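Short chain dehydrogenase (A0QTM2 homolog) (PDB 3SC4) probably catalyses an NAD(P)-dependent oxidation or reduction as a short-chain dehydrogenase, with a substrate that remains undefined. Local coordinates at residues 188-198 and 236-247. Residues are numbered along the deposited sequence; the frame is centred on the assembly and turned at random.
Sequences GIASNTLWPRT and SSYTGNTLLCED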
# COMPACT_ATOMS: atom_id res chain seq x y z
N GLY B 188 -18.71 0.98 -15.54
CA GLY B 188 -18.41 -0.15 -16.44
C GLY B 188 -16.97 -0.24 -16.95
O GLY B 188 -16.74 -0.73 -18.05
N ILE B 189 -16.00 0.21 -16.16
CA ILE B 189 -14.59 -0.00 -16.51
C ILE B 189 -14.05 -1.17 -15.69
O ILE B 189 -14.08 -1.13 -14.46
CB ILE B 189 -13.72 1.23 -16.22
CG1 ILE B 189 -14.21 2.45 -17.02
CG2 ILE B 189 -12.25 0.93 -16.58
CD1 ILE B 189 -13.80 3.75 -16.37
N ALA B 190 -13.56 -2.20 -16.37
CA ALA B 190 -12.94 -3.34 -15.72
C ALA B 190 -11.64 -2.88 -15.12
O ALA B 190 -10.99 -2.03 -15.71
CB ALA B 190 -12.69 -4.47 -16.70
N SER B 191 -11.29 -3.41 -13.94
CA SER B 191 -9.95 -3.27 -13.38
C SER B 191 -9.54 -4.58 -12.74
O SER B 191 -10.16 -5.03 -11.78
CB SER B 191 -9.88 -2.15 -12.34
OG SER B 191 -8.55 -1.93 -11.89
N ASN B 192 -8.47 -5.17 -13.26
CA ASN B 192 -7.99 -6.46 -12.78
C ASN B 192 -6.47 -6.41 -12.57
O ASN B 192 -5.80 -5.51 -13.07
CB ASN B 192 -8.31 -7.58 -13.81
CG ASN B 192 -9.80 -7.81 -13.97
OD1 ASN B 192 -10.45 -8.36 -13.08
ND2 ASN B 192 -10.35 -7.40 -15.11
N THR B 193 -5.94 -7.37 -11.84
CA THR B 193 -4.48 -7.51 -11.79
C THR B 193 -4.09 -8.82 -12.44
O THR B 193 -4.88 -9.76 -12.51
CB THR B 193 -3.96 -7.49 -10.35
OG1 THR B 193 -4.44 -8.65 -9.67
CG2 THR B 193 -4.42 -6.23 -9.60
N LEU B 194 -2.84 -8.89 -12.89
CA LEU B 194 -2.34 -10.07 -13.61
C LEU B 194 -0.89 -10.28 -13.28
O LEU B 194 -0.09 -9.33 -13.40
CB LEU B 194 -2.52 -9.88 -15.12
CG LEU B 194 -2.16 -11.02 -16.06
CD1 LEU B 194 -3.05 -12.22 -15.76
CD2 LEU B 194 -2.24 -10.60 -17.58
N TRP B 195 -0.55 -11.52 -12.92
CA TRP B 195 0.76 -11.89 -12.37
C TRP B 195 1.17 -13.29 -12.86
O TRP B 195 0.33 -14.19 -12.93
CB TRP B 195 0.64 -11.87 -10.85
CG TRP B 195 1.94 -11.90 -10.07
CD1 TRP B 195 2.37 -12.88 -9.24
CD2 TRP B 195 2.91 -10.86 -9.97
NE1 TRP B 195 3.55 -12.54 -8.67
CE2 TRP B 195 3.92 -11.30 -9.11
CE3 TRP B 195 3.04 -9.60 -10.57
CZ2 TRP B 195 5.05 -10.54 -8.82
CZ3 TRP B 195 4.16 -8.83 -10.28
CH2 TRP B 195 5.16 -9.31 -9.41
N PRO B 196 2.45 -13.51 -13.18
CA PRO B 196 2.85 -14.79 -13.72
C PRO B 196 3.30 -15.75 -12.62
O PRO B 196 3.78 -15.32 -11.58
CB PRO B 196 4.04 -14.41 -14.59
CG PRO B 196 4.68 -13.30 -13.86
CD PRO B 196 3.59 -12.58 -13.11
N ARG B 197 3.17 -17.04 -12.84
CA ARG B 197 3.48 -18.01 -11.79
C ARG B 197 4.96 -18.27 -11.66
O ARG B 197 5.41 -18.74 -10.62
CB ARG B 197 2.79 -19.36 -12.05
CG ARG B 197 1.36 -19.38 -11.68
CD ARG B 197 0.81 -20.79 -11.75
NE ARG B 197 -0.54 -20.85 -11.20
CZ ARG B 197 -0.86 -21.23 -9.97
NH1 ARG B 197 0.06 -21.61 -9.09
NH2 ARG B 197 -2.12 -21.24 -9.60
N THR B 198 5.71 -18.05 -12.73
CA THR B 198 7.14 -18.29 -12.72
C THR B 198 7.85 -16.98 -12.94
O THR B 198 7.22 -15.98 -13.28
CB THR B 198 7.55 -19.21 -13.86
OG1 THR B 198 7.50 -18.47 -15.09
CG2 THR B 198 6.62 -20.43 -13.93
N SER B 236 -16.40 -6.04 -19.63
CA SER B 236 -16.02 -5.13 -18.55
C SER B 236 -16.66 -5.53 -17.18
O SER B 236 -16.30 -4.97 -16.14
CB SER B 236 -16.35 -3.68 -18.94
OG SER B 236 -15.55 -3.27 -20.05
N SER B 237 -17.59 -6.49 -17.19
CA SER B 237 -18.09 -7.09 -15.95
C SER B 237 -17.05 -8.03 -15.30
O SER B 237 -17.14 -8.38 -14.12
CB SER B 237 -19.40 -7.85 -16.25
OG SER B 237 -19.20 -8.83 -17.26
N TYR B 238 -16.08 -8.49 -16.07
CA TYR B 238 -14.99 -9.33 -15.52
C TYR B 238 -13.97 -8.42 -14.83
O TYR B 238 -13.06 -7.93 -15.46
CB TYR B 238 -14.36 -10.10 -16.66
CG TYR B 238 -13.28 -11.07 -16.32
CD1 TYR B 238 -13.60 -12.38 -15.91
CD2 TYR B 238 -11.94 -10.74 -16.49
CE1 TYR B 238 -12.59 -13.32 -15.66
CE2 TYR B 238 -10.94 -11.66 -16.23
CZ TYR B 238 -11.26 -12.94 -15.82
OH TYR B 238 -10.27 -13.84 -15.56
N THR B 239 -14.16 -8.20 -13.54
CA THR B 239 -13.53 -7.09 -12.84
C THR B 239 -13.28 -7.46 -11.38
O THR B 239 -13.90 -8.38 -10.83
CB THR B 239 -14.44 -5.84 -12.91
OG1 THR B 239 -13.71 -4.68 -12.52
CG2 THR B 239 -15.69 -6.02 -12.02
N GLY B 240 -12.34 -6.77 -10.77
CA GLY B 240 -11.98 -7.02 -9.38
C GLY B 240 -11.24 -8.32 -9.11
O GLY B 240 -11.26 -8.81 -7.99
N ASN B 241 -10.60 -8.89 -10.14
CA ASN B 241 -9.93 -10.19 -10.03
C ASN B 241 -8.43 -10.03 -9.91
O ASN B 241 -7.83 -9.21 -10.62
CB ASN B 241 -10.19 -11.03 -11.25
CG ASN B 241 -11.64 -11.32 -11.46
OD1 ASN B 241 -12.27 -10.81 -12.40
ND2 ASN B 241 -12.18 -12.19 -10.63
N THR B 242 -7.83 -10.82 -9.03
CA THR B 242 -6.36 -10.85 -8.92
C THR B 242 -5.92 -12.15 -9.61
O THR B 242 -5.94 -13.22 -8.99
CB THR B 242 -5.85 -10.73 -7.44
OG1 THR B 242 -6.32 -11.83 -6.64
CG2 THR B 242 -6.28 -9.45 -6.80
N LEU B 243 -5.54 -12.04 -10.89
CA LEU B 243 -5.31 -13.20 -11.79
C LEU B 243 -3.85 -13.64 -11.95
O LEU B 243 -2.91 -12.84 -11.88
CB LEU B 243 -5.84 -12.83 -13.18
CG LEU B 243 -7.32 -12.47 -13.21
CD1 LEU B 243 -7.68 -11.70 -14.46
CD2 LEU B 243 -8.15 -13.77 -13.11
N LEU B 244 -3.68 -14.94 -12.20
CA LEU B 244 -2.39 -15.52 -12.55
C LEU B 244 -2.34 -15.89 -14.05
O LEU B 244 -3.29 -16.45 -14.56
CB LEU B 244 -2.17 -16.79 -11.72
CG LEU B 244 -1.98 -16.58 -10.22
CD1 LEU B 244 -1.88 -17.92 -9.48
CD2 LEU B 244 -0.75 -15.74 -9.98
N CYS B 245 -1.24 -15.62 -14.75
CA CYS B 245 -1.21 -15.82 -16.20
C CYS B 245 -1.61 -17.24 -16.63
O CYS B 245 -2.56 -17.45 -17.39
CB CYS B 245 0.17 -15.47 -16.76
SG CYS B 245 0.59 -13.72 -16.61
N GLU B 246 -0.88 -18.22 -16.13
CA GLU B 246 -1.09 -19.59 -16.53
C GLU B 246 -2.55 -20.03 -16.29
O GLU B 246 -3.17 -20.64 -17.16
CB GLU B 246 -0.11 -20.50 -15.80
CG GLU B 246 1.32 -20.38 -16.29
CD GLU B 246 2.12 -19.29 -15.59
OE1 GLU B 246 1.51 -18.28 -15.12
OE2 GLU B 246 3.36 -19.43 -15.54
N ASP B 247 -3.10 -19.68 -15.14
CA ASP B 247 -4.50 -20.01 -14.84
C ASP B 247 -5.46 -19.40 -15.88
O ASP B 247 -6.37 -20.05 -16.35
CB ASP B 247 -4.87 -19.57 -13.42
CG ASP B 247 -3.94 -20.13 -12.38
OD1 ASP B 247 -2.72 -20.14 -12.61
OD2 ASP B 247 -4.42 -20.58 -11.31
O HOH W 1 -14.99 -2.29 -12.32
O HOH W 2 -2.65 -10.73 -9.85
O HOH W 3 5.13 -17.45 -15.43
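Arg197 and Asp247 join where strand 190-195 has run out and helix 245-252 begins. The arginine chain is extended from CG to NE and presents its guanidinium side-on to the carboxylate, the two planes only 6° apart. Arg197 NE donates to Asp247 OD1 (2.7 Å) and Arg197 NH2 to Asp247 OD2 (2.9 Å), each bond nearly straight and each oxygen using its syn lone pair. Leu244 CD1 lies over one guanidinium face, offset toward the rim and 3.3 Å from Arg197 NH2, while NH1 goes to the carbonyl of Ser276. The backbone N of Arg197 is bonded to Glu246 OE1 on its syn side but out of the carboxylate plane; Glu246 OE2 pairs with Arg219.

At the other end Asn192 meets the loop before strand 242-244. With CG beside its own backbone N (chi1 -65°), the amide turns its edge to the loop backbone: Asn192 ND2 donates almost straight to Tyr238 O (2.8 Å), and Asn192 OD1 accepts from Asn241 N (3.0 Å). This two-point grip adds to the bonds from Gly240 N to Ser191 O and from Ser191 N to Thr239 OG1.

Between these ends the strands pair in parallel, from Thr193 N to Asn241 O (2.9 Å) through to Cys245 N on Trp195 O (2.8 Å). This adds the seventh, outermost strand of the Rossmann sheet in order 3-2-1-4-5-6-7. An ordered water accepts from Thr193 OG1 and donates to Leu243 O. The edge strand is therefore held by neutral hydrogen bonds at its start and by charge at its finish, where Arg197 probably keeps Asp247 ionised.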